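Local structure of cycloalternan-forming enzyme (Listeria monocytogenes serovar 1/2a, 5F7U) at residues 114-119 / 232-237; 123-128 / 137-142; 300-305 / 332-337. The protein is a multidomain enzyme of glycosyl hydrolase family 31, built around a TIM barrel and carrying a family 6 carbohydrate-binding module. The protein carries 1 engineered substitution. All coordinates share one frame; numbering follows the deposited sequence. Where two conformers were deposited one is given.

The three contacts lie among antiparallel strands on the same side of the chain's centre, but differ in burial and chemistry. Contact 1 is a surface contact between chain parts held apart by strand 214-229, which pairs with the strands on both sides, so it relies on side-chain packing and one water. Contact 2 is partly buried and contact 3 largely buried; both pair strands through backbone hydrogen bonds, contact 2 with a bulge and polar side chains, contact 3 with tyrosines and valine inside and a polar pair at its edge. Contacts 1 and 2 share strand 106-129 and touch where Glu119 packs against Ala142, whereas contact 3 stays about 7 Å or more from both, nearest atoms considered.

Contact 1: 114-119 / 232-237; sequences YVTDWE and KNVINQ
Tyr114 and Asn233 meet by stacking. Asn233 CB sits over one face of the phenol ring, 3.9 Å from the centroid in a CH-pi contact, and the amide follows it with its plane only 26° from that of the ring, bringing ND2 to 3.5 Å from Tyr114 CD1. Asparagine suits this place because its flat amide can lie on the ring.

Apolar packing comes next. Val234 uses both branches: CG1 approaches Tyr114 CD2 at 3.7 Å, and CG2 touches both Tyr114 CB and the methyl CG2 of Thr116.

Further along, Gln237 lies against the Trp118 indole, Gln237 CB 3.7 Å from Trp118 CH2 and Gln237 OE1 3.4 Å from Trp118 CZ2. The amide plane is 41° from the ring, while NE2 of Gln237 bonds to Asp324.

No direct hydrogen bond joins the segments, but a water does. It lies 2.7 Å from Thr116 OG1 and accepts from Asn236 ND2 at 2.8 Å. Threonine serves twice here, since chi1 of 54° sends OG1 to the water and leaves CG2 to pack on Val234 and Asn236 ND2.

The two chain parts are spaced by strand 214-229, which pairs with both strand 106-129 and strand 235-243. Its Leu228 is touched by Thr116, Trp118 and Gln237, and its Thr229 and Trp227 bond to the backbone of Asp117 and Glu119.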
ATOM      1  N   TYR A 114     -15.135 -37.406  -3.501  1.00 18.16           N
ATOM      2  CA  TYR A 114     -16.582 -37.339  -3.640  1.00 19.05           C
ATOM      3  C   TYR A 114     -16.897 -36.438  -4.825  1.00 18.46           C
ATOM      4  O   TYR A 114     -16.455 -35.290  -4.876  1.00 18.61           O
ATOM      5  CB  TYR A 114     -17.235 -36.789  -2.372  1.00 20.40           C
ATOM      6  CG  TYR A 114     -16.827 -37.512  -1.109  1.00 21.70           C
ATOM      7  CD1 TYR A 114     -17.546 -38.628  -0.649  1.00 22.94           C
ATOM      8  CD2 TYR A 114     -15.724 -37.065  -0.349  1.00 22.08           C
ATOM      9  CE1 TYR A 114     -17.159 -39.288   0.514  1.00 24.38           C
ATOM     10  CE2 TYR A 114     -15.348 -37.718   0.813  1.00 23.14           C
ATOM     11  CZ  TYR A 114     -16.069 -38.820   1.239  1.00 24.41           C
ATOM     12  OH  TYR A 114     -15.686 -39.458   2.406  1.00 26.05           O
ATOM     13  N   VAL A 115     -17.666 -36.958  -5.763  1.00 18.06           N
ATOM     14  CA  VAL A 115     -17.892 -36.271  -7.025  1.00 17.54           C
ATOM     15  C   VAL A 115     -19.016 -35.247  -6.858  1.00 17.84           C
ATOM     16  O   VAL A 115     -20.112 -35.565  -6.388  1.00 18.41           O
ATOM     17  CB  VAL A 115     -18.151 -37.280  -8.159  1.00 17.71           C
ATOM     18  CG1 VAL A 115     -18.417 -36.558  -9.470  1.00 18.02           C
ATOM     19  CG2 VAL A 115     -16.940 -38.208  -8.298  1.00 17.24           C
ATOM     20  N   THR A 116     -18.715 -34.018  -7.256  1.00 17.34           N
ATOM     21  CA  THR A 116     -19.557 -32.873  -6.952  1.00 17.77           C
ATOM     22  C   THR A 116     -20.210 -32.256  -8.190  1.00 18.37           C
ATOM     23  O   THR A 116     -19.801 -32.517  -9.327  1.00 18.13           O
ATOM     24  CB  THR A 116     -18.704 -31.786  -6.270  1.00 17.48           C
ATOM     25  OG1 THR A 116     -17.572 -31.502  -7.109  1.00 16.56           O
ATOM     26  CG2 THR A 116     -18.203 -32.265  -4.894  1.00 17.07           C
ATOM     27  N   ASP A 117     -21.238 -31.444  -7.951  1.00 18.22           N
ATOM     28  CA  ASP A 117     -21.764 -30.540  -8.963  1.00 18.63           C
ATOM     29  C   ASP A 117     -22.348 -29.318  -8.280  1.00 17.67           C
ATOM     30  O   ASP A 117     -22.580 -29.327  -7.065  1.00 17.22           O
ATOM     31  CB  ASP A 117     -22.810 -31.237  -9.872  1.00 20.11           C
ATOM     32  CG  ASP A 117     -22.869 -30.634 -11.284  1.00 21.05           C
ATOM     33  OD1 ASP A 117     -22.352 -29.521 -11.534  1.00 20.85           O
ATOM     34  OD2 ASP A 117     -23.456 -31.294 -12.168  1.00 22.77           O
ATOM     35  N   TRP A 118     -22.546 -28.258  -9.061  1.00 17.61           N
ATOM     36  CA  TRP A 118     -23.088 -26.999  -8.549  1.00 17.04           C
ATOM     37  C   TRP A 118     -24.574 -27.074  -8.234  1.00 17.27           C
ATOM     38  O   TRP A 118     -25.358 -27.660  -8.993  1.00 17.72           O
ATOM     39  CB  TRP A 118     -22.789 -25.856  -9.539  1.00 16.93           C
ATOM     40  CG  TRP A 118     -21.333 -25.498  -9.543  1.00 17.02           C
ATOM     41  CD1 TRP A 118     -20.379 -25.911 -10.436  1.00 17.43           C
ATOM     42  CD2 TRP A 118     -20.662 -24.694  -8.579  1.00 16.47           C
ATOM     43  NE1 TRP A 118     -19.145 -25.394 -10.085  1.00 17.18           N
ATOM     44  CE2 TRP A 118     -19.287 -24.661  -8.940  1.00 16.55           C
ATOM     45  CE3 TRP A 118     -21.080 -24.019  -7.418  1.00 15.75           C
ATOM     46  CZ2 TRP A 118     -18.335 -23.943  -8.208  1.00 16.24           C
ATOM     47  CZ3 TRP A 118     -20.124 -23.308  -6.669  1.00 15.38           C
ATOM     48  CH2 TRP A 118     -18.763 -23.275  -7.080  1.00 15.77           C
ATOM     49  N   GLU A 119     -24.939 -26.475  -7.100  1.00 16.93           N
ATOM     50  CA  GLU A 119     -26.332 -26.223  -6.727  1.00 17.32           C
ATOM     51  C   GLU A 119     -26.419 -24.730  -6.454  1.00 16.82           C
ATOM     52  O   GLU A 119     -25.472 -24.142  -5.903  1.00 16.35           O
ATOM     53  CB  GLU A 119     -26.708 -26.994  -5.472  1.00 17.48           C
ATOM     54  CG  GLU A 119     -26.632 -28.510  -5.635  1.00 18.29           C
ATOM     55  CD  GLU A 119     -26.972 -29.280  -4.371  1.00 18.43           C
ATOM     56  OE1 GLU A 119     -27.099 -28.685  -3.270  1.00 18.18           O
ATOM     57  OE2 GLU A 119     -27.098 -30.513  -4.484  1.00 19.18           O
ATOM     58  N   LYS A 232     -24.051 -34.847   0.006  1.00 25.80           N
ATOM     59  CA  LYS A 232     -23.987 -35.820   1.107  1.00 27.08           C
ATOM     60  C   LYS A 232     -22.863 -35.604   2.125  1.00 26.60           C
ATOM     61  O   LYS A 232     -23.088 -35.669   3.332  1.00 27.45           O
ATOM     62  CB  LYS A 232     -23.852 -37.244   0.545  1.00 28.84           C
ATOM     63  CG  LYS A 232     -25.108 -37.808  -0.099  1.00 30.99           C
ATOM     64  CD  LYS A 232     -24.967 -39.277  -0.475  1.00 33.30           C
ATOM     65  CE  LYS A 232     -24.169 -39.457  -1.763  1.00 34.00           C
ATOM     66  NZ  LYS A 232     -24.385 -40.816  -2.322  1.00 36.69           N
ATOM     67  N   ASN A 233     -21.650 -35.396   1.628  1.00 25.53           N
ATOM     68  CA  ASN A 233     -20.429 -35.457   2.436  1.00 25.18           C
ATOM     69  C   ASN A 233     -19.629 -34.156   2.426  1.00 23.59           C
ATOM     70  O   ASN A 233     -19.011 -33.804   3.424  1.00 23.43           O
ATOM     71  CB  ASN A 233     -19.518 -36.583   1.927  1.00 26.09           C
ATOM     72  CG  ASN A 233     -20.136 -37.959   2.088  1.00 27.82           C
ATOM     73  OD1 ASN A 233     -20.122 -38.534   3.184  1.00 28.88           O
ATOM     74  ND2 ASN A 233     -20.653 -38.514   0.991  1.00 28.16           N
ATOM     75  N   VAL A 234     -19.617 -33.474   1.282  1.00 22.38           N
ATOM     76  CA  VAL A 234     -18.725 -32.329   1.075  1.00 21.37           C
ATOM     77  C   VAL A 234     -19.398 -31.126   0.431  1.00 20.35           C
ATOM     78  O   VAL A 234     -20.310 -31.292  -0.389  1.00 20.58           O
ATOM     79  CB  VAL A 234     -17.463 -32.685   0.227  1.00 21.71           C
ATOM     80  CG1 VAL A 234     -16.568 -33.667   0.968  1.00 23.01           C
ATOM     81  CG2 VAL A 234     -17.835 -33.239  -1.152  1.00 22.22           C
ATOM     82  N   ILE A 235     -18.950 -29.929   0.841  1.00 19.53           N
ATOM     83  CA  ILE A 235     -19.131 -28.667   0.089  1.00 18.51           C
ATOM     84  C   ILE A 235     -17.710 -28.164  -0.186  1.00 17.56           C
ATOM     85  O   ILE A 235     -16.972 -27.841   0.754  1.00 17.63           O
ATOM     86  CB  ILE A 235     -19.987 -27.620   0.847  1.00 19.01           C
ATOM     87  CG1 ILE A 235     -21.437 -28.148   0.987  1.00 20.27           C
ATOM     88  CG2 ILE A 235     -19.910 -26.263   0.138  1.00 18.77           C
ATOM     89  CD1 ILE A 235     -22.283 -27.456   2.038  1.00 21.20           C
ATOM     90  N   ASN A 236     -17.305 -28.162  -1.459  1.00 16.59           N
ATOM     91  CA  ASN A 236     -15.903 -27.894  -1.824  1.00 16.35           C
ATOM     92  C   ASN A 236     -15.625 -26.488  -2.315  1.00 15.69           C
ATOM     93  O   ASN A 236     -14.456 -26.052  -2.336  1.00 15.89           O
ATOM     94  CB  ASN A 236     -15.391 -28.904  -2.876  1.00 16.91           C
ATOM     95  CG  ASN A 236     -15.112 -30.275  -2.277  1.00 17.87           C
ATOM     96  OD1 ASN A 236     -14.972 -30.407  -1.064  1.00 17.97           O
ATOM     97  ND2 ASN A 236     -15.011 -31.294  -3.121  1.00 18.67           N
ATOM     98  N   GLN A 237     -16.675 -25.795  -2.749  1.00 15.29           N
ATOM     99  CA  GLN A 237     -16.517 -24.425  -3.257  1.00 14.93           C
ATOM    100  C   GLN A 237     -17.815 -23.651  -3.142  1.00 14.35           C
ATOM    101  O   GLN A 237     -18.889 -24.252  -3.089  1.00 14.26           O
ATOM    102  CB  GLN A 237     -16.094 -24.422  -4.734  1.00 15.71           C
ATOM    103  CG  GLN A 237     -14.637 -24.770  -5.031  1.00 17.31           C
ATOM    104  CD  GLN A 237     -14.234 -24.448  -6.461  1.00 18.27           C
ATOM    105  OE1 GLN A 237     -15.046 -24.575  -7.400  1.00 18.11           O
ATOM    106  NE2 GLN A 237     -12.970 -24.039  -6.641  1.00 18.96           N
TER
HETATM  107  O   HOH W   1     -15.231 -30.933  -5.922  1.00 17.17           O

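Contact 2: 123-128 / 137-142; sequences DVTSVV and NMTATA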
ATOM      1  N   ASP A 123     -35.329 -19.728  -5.360  1.00 21.44           N
ATOM      2  CA  ASP A 123     -36.238 -18.694  -4.861  1.00 21.29           C
ATOM      3  C   ASP A 123     -36.122 -18.455  -3.362  1.00 20.77           C
ATOM      4  O   ASP A 123     -35.731 -19.349  -2.612  1.00 20.46           O
ATOM      5  CB  ASP A 123     -37.699 -19.096  -5.143  1.00 22.59           C
ATOM      6  CG  ASP A 123     -38.004 -19.226  -6.624  1.00 23.62           C
ATOM      7  OD1 ASP A 123     -37.288 -18.660  -7.459  1.00 23.51           O
ATOM      8  OD2 ASP A 123     -38.989 -19.910  -6.964  1.00 25.52           O
ATOM      9  N   VAL A 124     -36.506 -17.251  -2.937  1.00 20.37           N
ATOM     10  CA  VAL A 124     -36.806 -16.976  -1.518  1.00 19.90           C
ATOM     11  C   VAL A 124     -38.235 -17.452  -1.263  1.00 20.77           C
ATOM     12  O   VAL A 124     -39.168 -16.966  -1.909  1.00 21.59           O
ATOM     13  CB  VAL A 124     -36.685 -15.470  -1.186  1.00 19.19           C
ATOM     14  CG1 VAL A 124     -37.052 -15.191   0.274  1.00 18.98           C
ATOM     15  CG2 VAL A 124     -35.274 -14.970  -1.491  1.00 18.44           C
ATOM     16  N   THR A 125     -38.404 -18.405  -0.347  1.00 20.81           N
ATOM     17  CA  THR A 125     -39.728 -18.916  -0.018  1.00 22.25           C
ATOM     18  C   THR A 125     -40.341 -18.223   1.193  1.00 21.87           C
ATOM     19  O   THR A 125     -41.563 -18.140   1.303  1.00 23.02           O
ATOM     20  CB  THR A 125     -39.735 -20.447   0.190  1.00 23.17           C
ATOM     21  OG1 THR A 125     -38.850 -20.790   1.255  1.00 23.73           O
ATOM     22  CG2 THR A 125     -39.280 -21.148  -1.056  1.00 23.47           C
ATOM     23  N   SER A 126     -39.496 -17.733   2.095  1.00 20.70           N
ATOM     24  CA  SER A 126     -39.965 -16.943   3.231  1.00 20.52           C
ATOM     25  C   SER A 126     -38.845 -16.107   3.824  1.00 19.58           C
ATOM     26  O   SER A 126     -37.650 -16.416   3.669  1.00 18.99           O
ATOM     27  CB  SER A 126     -40.627 -17.821   4.308  1.00 21.26           C
ATOM     28  OG  SER A 126     -39.681 -18.618   5.008  1.00 21.43           O
ATOM     29  N   VAL A 127     -39.262 -15.040   4.502  1.00 19.11           N
ATOM     30  CA  VAL A 127     -38.371 -14.085   5.147  1.00 18.17           C
ATOM     31  C   VAL A 127     -38.708 -14.120   6.642  1.00 18.22           C
ATOM     32  O   VAL A 127     -39.874 -14.004   7.019  1.00 19.03           O
ATOM     33  CB  VAL A 127     -38.603 -12.649   4.588  1.00 18.35           C
ATOM     34  CG1 VAL A 127     -37.726 -11.619   5.292  1.00 17.79           C
ATOM     35  CG2 VAL A 127     -38.370 -12.602   3.088  1.00 18.21           C
ATOM     36  N   VAL A 128     -37.693 -14.298   7.482  1.00 17.60           N
ATOM     37  CA  VAL A 128     -37.869 -14.278   8.936  1.00 17.97           C
ATOM     38  C   VAL A 128     -36.992 -13.145   9.490  1.00 17.40           C
ATOM     39  O   VAL A 128     -35.770 -13.173   9.356  1.00 16.84           O
ATOM     40  CB  VAL A 128     -37.479 -15.629   9.579  1.00 18.24           C
ATOM     41  CG1 VAL A 128     -37.665 -15.567  11.086  1.00 18.93           C
ATOM     42  CG2 VAL A 128     -38.299 -16.780   8.993  1.00 19.03           C
ATOM     43  N   ASN A 137     -35.199 -17.874   3.755  1.00 17.94           N
ATOM     44  CA  ASN A 137     -35.330 -19.307   3.509  1.00 18.33           C
ATOM     45  C   ASN A 137     -35.454 -19.518   2.018  1.00 18.38           C
ATOM     46  O   ASN A 137     -36.285 -18.871   1.366  1.00 18.43           O
ATOM     47  CB  ASN A 137     -36.533 -19.857   4.268  1.00 19.59           C
ATOM     48  CG  ASN A 137     -36.308 -19.864   5.766  1.00 20.06           C
ATOM     49  OD1 ASN A 137     -35.394 -20.524   6.258  1.00 20.58           O
ATOM     50  ND2 ASN A 137     -37.140 -19.150   6.492  1.00 20.38           N
ATOM     51  N   MET A 138     -34.643 -20.424   1.476  0.50 18.37           N
ATOM     52  CA  MET A 138     -34.520 -20.558   0.034  0.50 18.47           C
ATOM     53  C   MET A 138     -34.748 -21.968  -0.479  0.50 18.87           C
ATOM     54  O   MET A 138     -34.577 -22.944   0.260  0.50 18.74           O
ATOM     55  CB  MET A 138     -33.140 -20.072  -0.404  0.50 18.29           C
ATOM     56  CG  MET A 138     -32.959 -18.584  -0.213  0.50 18.42           C
ATOM     57  SD  MET A 138     -31.231 -18.103  -0.194  0.50 18.81           S
ATOM     58  CE  MET A 138     -31.425 -16.385  -0.656  0.50 18.09           C
ATOM     59  N   THR A 139     -35.148 -22.059  -1.745  1.00 19.04           N
ATOM     60  CA  THR A 139     -35.122 -23.338  -2.475  1.00 19.55           C
ATOM     61  C   THR A 139     -33.815 -23.393  -3.257  1.00 18.92           C
ATOM     62  O   THR A 139     -33.140 -22.373  -3.424  1.00 18.37           O
ATOM     63  CB  THR A 139     -36.302 -23.527  -3.426  1.00 20.43           C
ATOM     64  OG1 THR A 139     -36.465 -22.348  -4.222  1.00 20.34           O
ATOM     65  CG2 THR A 139     -37.564 -23.805  -2.633  1.00 21.20           C
ATOM     66  N   ALA A 140     -33.454 -24.588  -3.702  1.00 19.20           N
ATOM     67  CA  ALA A 140     -32.236 -24.813  -4.471  1.00 19.17           C
ATOM     68  C   ALA A 140     -32.587 -25.334  -5.863  1.00 20.02           C
ATOM     69  O   ALA A 140     -33.629 -25.967  -6.072  1.00 20.48           O
ATOM     70  CB  ALA A 140     -31.326 -25.792  -3.740  1.00 19.04           C
ATOM     71  N   THR A 141     -31.708 -25.074  -6.817  1.00 20.13           N
ATOM     72  CA  THR A 141     -31.924 -25.504  -8.206  1.00 21.20           C
ATOM     73  C   THR A 141     -31.784 -27.019  -8.410  1.00 22.13           C
ATOM     74  O   THR A 141     -32.330 -27.562  -9.361  1.00 22.79           O
ATOM     75  CB  THR A 141     -30.948 -24.813  -9.163  1.00 21.31           C
ATOM     76  OG1 THR A 141     -29.607 -25.094  -8.752  1.00 20.61           O
ATOM     77  CG2 THR A 141     -31.169 -23.324  -9.205  1.00 21.10           C
ATOM     78  N   ALA A 142     -31.030 -27.674  -7.527  1.00 22.12           N
ATOM     79  CA  ALA A 142     -30.795 -29.114  -7.554  1.00 23.52           C
ATOM     80  C   ALA A 142     -30.505 -29.574  -6.141  1.00 23.72           C
ATOM     81  O   ALA A 142     -30.157 -28.757  -5.283  1.00 23.16           O
ATOM     82  CB  ALA A 142     -29.624 -29.460  -8.478  1.00 23.46           C
TER
HETATM   83  O   HOH W   2     -38.610 -22.651  -5.776  1.00 29.37           O
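Asn137 reaches across to Ser126, and its side chain can be followed outward. Asn137 CB lies 3.5 Å from Ser126 OG. With chi1 at -70°, CG stands beside the backbone N, which carries the amide along the neighbouring strand toward Val128. At the tip the two branches part: ND2 donates to Ser126 OG over 3.0 Å, the hydroxyl lying 20° out of the amide plane, and also rests 3.6 Å from the methyl Val128 CG2, while OD1 accepts from Lys148. An asparagine suits this partly exposed place because one small amide offers both a donor and an acceptor, and serine supplies a compact hydroxyl that can accept from it.

The Asn137 backbone also does more than that of a regular strand residue would. Its N donates to Ser126 O, and its O takes a 2.8 Å bond from Thr125 N together with a weak, longer one from Ser126 N. Farther along, Thr139 N donates to Asp123 O at 2.9 Å. The Thr139 side chain adds to this: OG1 accepts from Asp123 N at 3.1 Å and shares a water with Asp123 OD2, whereas its CG2 meets Thr125 CG2 at 3.5 Å. Threonine thus gives this pairing a polar and an apolar branch at once. Val124 and Met138, a non-hydrogen-bonded pair, turn their side chains to the opposite face from Ser126 and Asn137, where both touch Tyr203.

Thr125 and Ser126 both stand opposite the single residue Asn137, which shifts the register by one: a classic beta bulge in the antiparallel hairpin formed by strands 106-129 and 134-140.

Contact 3: 300-305 / 332-337; sequences YVNSDF and MLDYYV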
ATOM      1  N   TYR A 300     -15.745  -7.760   0.632  1.00 12.89           N
ATOM      2  CA  TYR A 300     -14.776  -8.540   1.393  1.00 12.92           C
ATOM      3  C   TYR A 300     -15.321  -9.940   1.575  1.00 13.05           C
ATOM      4  O   TYR A 300     -16.386 -10.113   2.156  1.00 13.31           O
ATOM      5  CB  TYR A 300     -14.489  -7.874   2.753  1.00 13.29           C
ATOM      6  CG  TYR A 300     -13.644  -8.736   3.685  1.00 13.68           C
ATOM      7  CD1 TYR A 300     -12.442  -9.303   3.240  1.00 13.60           C
ATOM      8  CD2 TYR A 300     -14.067  -9.000   4.999  1.00 14.30           C
ATOM      9  CE1 TYR A 300     -11.670 -10.098   4.082  1.00 13.71           C
ATOM     10  CE2 TYR A 300     -13.292  -9.789   5.854  1.00 14.41           C
ATOM     11  CZ  TYR A 300     -12.106 -10.333   5.377  1.00 14.26           C
ATOM     12  OH  TYR A 300     -11.329 -11.115   6.200  1.00 14.67           O
ATOM     13  N   VAL A 301     -14.591 -10.942   1.075  1.00 12.97           N
ATOM     14  CA  VAL A 301     -15.004 -12.345   1.277  1.00 13.46           C
ATOM     15  C   VAL A 301     -14.208 -12.814   2.485  1.00 13.76           C
ATOM     16  O   VAL A 301     -12.976 -12.913   2.420  1.00 13.50           O
ATOM     17  CB  VAL A 301     -14.767 -13.228   0.028  1.00 13.60           C
ATOM     18  CG1 VAL A 301     -15.107 -14.707   0.291  1.00 14.18           C
ATOM     19  CG2 VAL A 301     -15.604 -12.722  -1.139  1.00 13.71           C
ATOM     20  N   ASN A 302     -14.929 -13.080   3.573  1.00 13.82           N
ATOM     21  CA  ASN A 302     -14.334 -13.385   4.865  1.00 14.37           C
ATOM     22  C   ASN A 302     -13.974 -14.856   4.973  1.00 14.43           C
ATOM     23  O   ASN A 302     -14.763 -15.665   5.475  1.00 15.25           O
ATOM     24  CB  ASN A 302     -15.284 -12.968   6.003  1.00 15.40           C
ATOM     25  CG  ASN A 302     -14.685 -13.222   7.386  1.00 16.44           C
ATOM     26  OD1 ASN A 302     -13.468 -13.291   7.540  1.00 16.33           O
ATOM     27  ND2 ASN A 302     -15.546 -13.386   8.387  1.00 17.26           N
ATOM     28  N   SER A 303     -12.806 -15.201   4.439  1.00 14.11           N
ATOM     29  CA  SER A 303     -12.283 -16.566   4.518  1.00 14.34           C
ATOM     30  C   SER A 303     -10.808 -16.546   4.193  1.00 14.12           C
ATOM     31  O   SER A 303     -10.375 -15.792   3.328  1.00 13.94           O
ATOM     32  CB  SER A 303     -12.960 -17.456   3.466  1.00 14.65           C
ATOM     33  OG  SER A 303     -12.482 -18.797   3.588  1.00 15.14           O
ATOM     34  N   ASP A 304     -10.062 -17.421   4.853  1.00 14.59           N
ATOM     35  CA  ASP A 304      -8.649 -17.587   4.547  1.00 14.52           C
ATOM     36  C   ASP A 304      -8.397 -18.593   3.434  1.00 14.30           C
ATOM     37  O   ASP A 304      -7.266 -18.686   2.961  1.00 13.92           O
ATOM     38  CB  ASP A 304      -7.873 -17.991   5.814  1.00 15.13           C
ATOM     39  CG  ASP A 304      -7.791 -16.855   6.827  1.00 15.61           C
ATOM     40  OD1 ASP A 304      -7.812 -15.689   6.390  1.00 16.26           O
ATOM     41  OD2 ASP A 304      -7.697 -17.151   8.037  1.00 15.83           O
ATOM     42  N   PHE A 305      -9.429 -19.333   3.000  1.00 14.11           N
ATOM     43  CA  PHE A 305      -9.240 -20.250   1.855  1.00 14.15           C
ATOM     44  C   PHE A 305      -8.908 -19.462   0.586  1.00 13.96           C
ATOM     45  O   PHE A 305      -9.269 -18.295   0.462  1.00 13.84           O
ATOM     46  CB  PHE A 305     -10.494 -21.090   1.597  1.00 14.38           C
ATOM     47  CG  PHE A 305     -10.730 -22.183   2.614  1.00 14.95           C
ATOM     48  CD1 PHE A 305     -10.036 -23.386   2.545  1.00 15.24           C
ATOM     49  CD2 PHE A 305     -11.693 -22.028   3.615  1.00 15.33           C
ATOM     50  CE1 PHE A 305     -10.268 -24.398   3.480  1.00 15.71           C
ATOM     51  CE2 PHE A 305     -11.943 -23.045   4.538  1.00 15.71           C
ATOM     52  CZ  PHE A 305     -11.218 -24.229   4.486  1.00 16.01           C
ATOM     53  N   MET A 332     -20.048 -21.834   6.607  1.00 18.11           N
ATOM     54  CA  MET A 332     -20.851 -20.900   5.805  1.00 17.47           C
ATOM     55  C   MET A 332     -19.993 -20.008   4.897  1.00 16.43           C
ATOM     56  O   MET A 332     -18.865 -19.664   5.241  1.00 16.17           O
ATOM     57  CB  MET A 332     -21.681 -19.985   6.717  1.00 17.93           C
ATOM     58  CG  MET A 332     -22.820 -20.691   7.422  1.00 19.16           C
ATOM     59  SD  MET A 332     -23.930 -19.483   8.182  1.00 20.53           S
ATOM     60  CE  MET A 332     -22.912 -18.945   9.542  1.00 19.79           C
ATOM     61  N   LEU A 333     -20.549 -19.614   3.751  1.00 15.70           N
ATOM     62  CA  LEU A 333     -19.987 -18.515   2.975  1.00 14.90           C
ATOM     63  C   LEU A 333     -20.317 -17.221   3.711  1.00 14.87           C
ATOM     64  O   LEU A 333     -21.446 -17.027   4.127  1.00 14.84           O
ATOM     65  CB  LEU A 333     -20.588 -18.508   1.557  1.00 14.96           C
ATOM     66  CG  LEU A 333     -20.307 -17.260   0.698  1.00 14.54           C
ATOM     67  CD1 LEU A 333     -18.815 -17.158   0.347  1.00 14.26           C
ATOM     68  CD2 LEU A 333     -21.136 -17.282  -0.575  1.00 14.55           C
ATOM     69  N   ASP A 334     -19.327 -16.340   3.846  1.00 14.56           N
ATOM     70  CA  ASP A 334     -19.458 -15.137   4.674  1.00 14.73           C
ATOM     71  C   ASP A 334     -18.802 -13.986   3.912  1.00 14.10           C
ATOM     72  O   ASP A 334     -17.582 -13.989   3.703  1.00 13.77           O
ATOM     73  CB  ASP A 334     -18.757 -15.414   6.009  1.00 15.19           C
ATOM     74  CG  ASP A 334     -18.854 -14.266   7.006  1.00 15.61           C
ATOM     75  OD1 ASP A 334     -19.517 -13.242   6.756  1.00 15.54           O
ATOM     76  OD2 ASP A 334     -18.237 -14.414   8.081  1.00 16.06           O
ATOM     77  N   TYR A 335     -19.599 -13.015   3.461  1.00 13.90           N
ATOM     78  CA  TYR A 335     -19.012 -11.866   2.741  1.00 13.81           C
ATOM     79  C   TYR A 335     -19.733 -10.563   3.040  1.00 13.75           C
ATOM     80  O   TYR A 335     -20.875 -10.565   3.504  1.00 14.49           O
ATOM     81  CB  TYR A 335     -18.891 -12.124   1.223  1.00 13.81           C
ATOM     82  CG  TYR A 335     -20.196 -12.204   0.452  1.00 14.57           C
ATOM     83  CD1 TYR A 335     -20.943 -13.380   0.447  1.00 15.07           C
ATOM     84  CD2 TYR A 335     -20.657 -11.111  -0.305  1.00 14.70           C
ATOM     85  CE1 TYR A 335     -22.154 -13.478  -0.254  1.00 15.63           C
ATOM     86  CE2 TYR A 335     -21.865 -11.191  -1.017  1.00 15.33           C
ATOM     87  CZ  TYR A 335     -22.596 -12.380  -0.984  1.00 15.92           C
ATOM     88  OH  TYR A 335     -23.788 -12.525  -1.653  1.00 17.12           O
ATOM     89  N   TYR A 336     -19.044  -9.455   2.801  1.00 13.45           N
ATOM     90  CA  TYR A 336     -19.579  -8.149   3.146  1.00 13.65           C
ATOM     91  C   TYR A 336     -19.624  -7.275   1.910  1.00 13.44           C
ATOM     92  O   TYR A 336     -18.701  -7.314   1.079  1.00 13.36           O
ATOM     93  CB  TYR A 336     -18.703  -7.444   4.170  1.00 13.58           C
ATOM     94  CG  TYR A 336     -18.525  -8.118   5.511  1.00 14.03           C
ATOM     95  CD1 TYR A 336     -17.626  -9.198   5.677  1.00 14.06           C
ATOM     96  CD2 TYR A 336     -19.178  -7.625   6.645  1.00 14.53           C
ATOM     97  CE1 TYR A 336     -17.449  -9.795   6.939  1.00 14.37           C
ATOM     98  CE2 TYR A 336     -18.999  -8.206   7.898  1.00 14.76           C
ATOM     99  CZ  TYR A 336     -18.139  -9.282   8.036  1.00 14.96           C
ATOM    100  OH  TYR A 336     -17.982  -9.804   9.307  1.00 15.62           O
ATOM    101  N   VAL A 337     -20.697  -6.490   1.789  1.00 13.72           N
ATOM    102  CA  VAL A 337     -20.726  -5.376   0.847  1.00 13.74           C
ATOM    103  C   VAL A 337     -20.672  -4.095   1.687  1.00 13.87           C
ATOM    104  O   VAL A 337     -21.557  -3.836   2.491  1.00 14.08           O
ATOM    105  CB  VAL A 337     -21.970  -5.410  -0.074  1.00 14.18           C
ATOM    106  CG1 VAL A 337     -21.999  -4.177  -0.984  1.00 14.38           C
ATOM    107  CG2 VAL A 337     -21.992  -6.708  -0.883  1.00 14.21           C
TER
HETATM  108  O   HOH W   3     -16.689 -17.023   3.521  1.00 17.55           O
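Tyr300 and Tyr336 run alongside each other from one face of the sheet. Their planes are 20° apart but displaced, with little overlap, and Tyr300 CD2 touches Tyr336 CD1 at 3.6 Å. Broad rings suit this buried face, where helix 343-354 covers both. On the other face Val301 CG2 packs 4.1 Å from Tyr335 CB; chi1 of 69°, which sets Tyr335 CG between the backbone N and the carbonyl carbon, takes the ring away toward Phe321, and its hydroxyl bonds to Asn240.

The backbones between form an antiparallel pair in the beta-sandwich region that accompanies the family 31 barrel. Tyr300 and Tyr336 are its hydrogen-bonded residues, exchanging bonds both ways, with Tyr336 N 2.8 Å from Tyr300 O. Val301 and Tyr335 make the non-hydrogen-bonded pair.

Outward, strand 297-301 gives way to an inverse gamma turn centred on Asn302, whose N still donates to Asp334 O at 2.8 Å. Asn302 CB lies at the edge of the Tyr336 ring, and ND2 donates to Asp334 OD2 at 2.9 Å, coming from above the carboxylate plane. Aspartate fits here because OD2 also salt-bridges Arg160. Beside them a water donates to Asn302 O and accepts from Asp334 N.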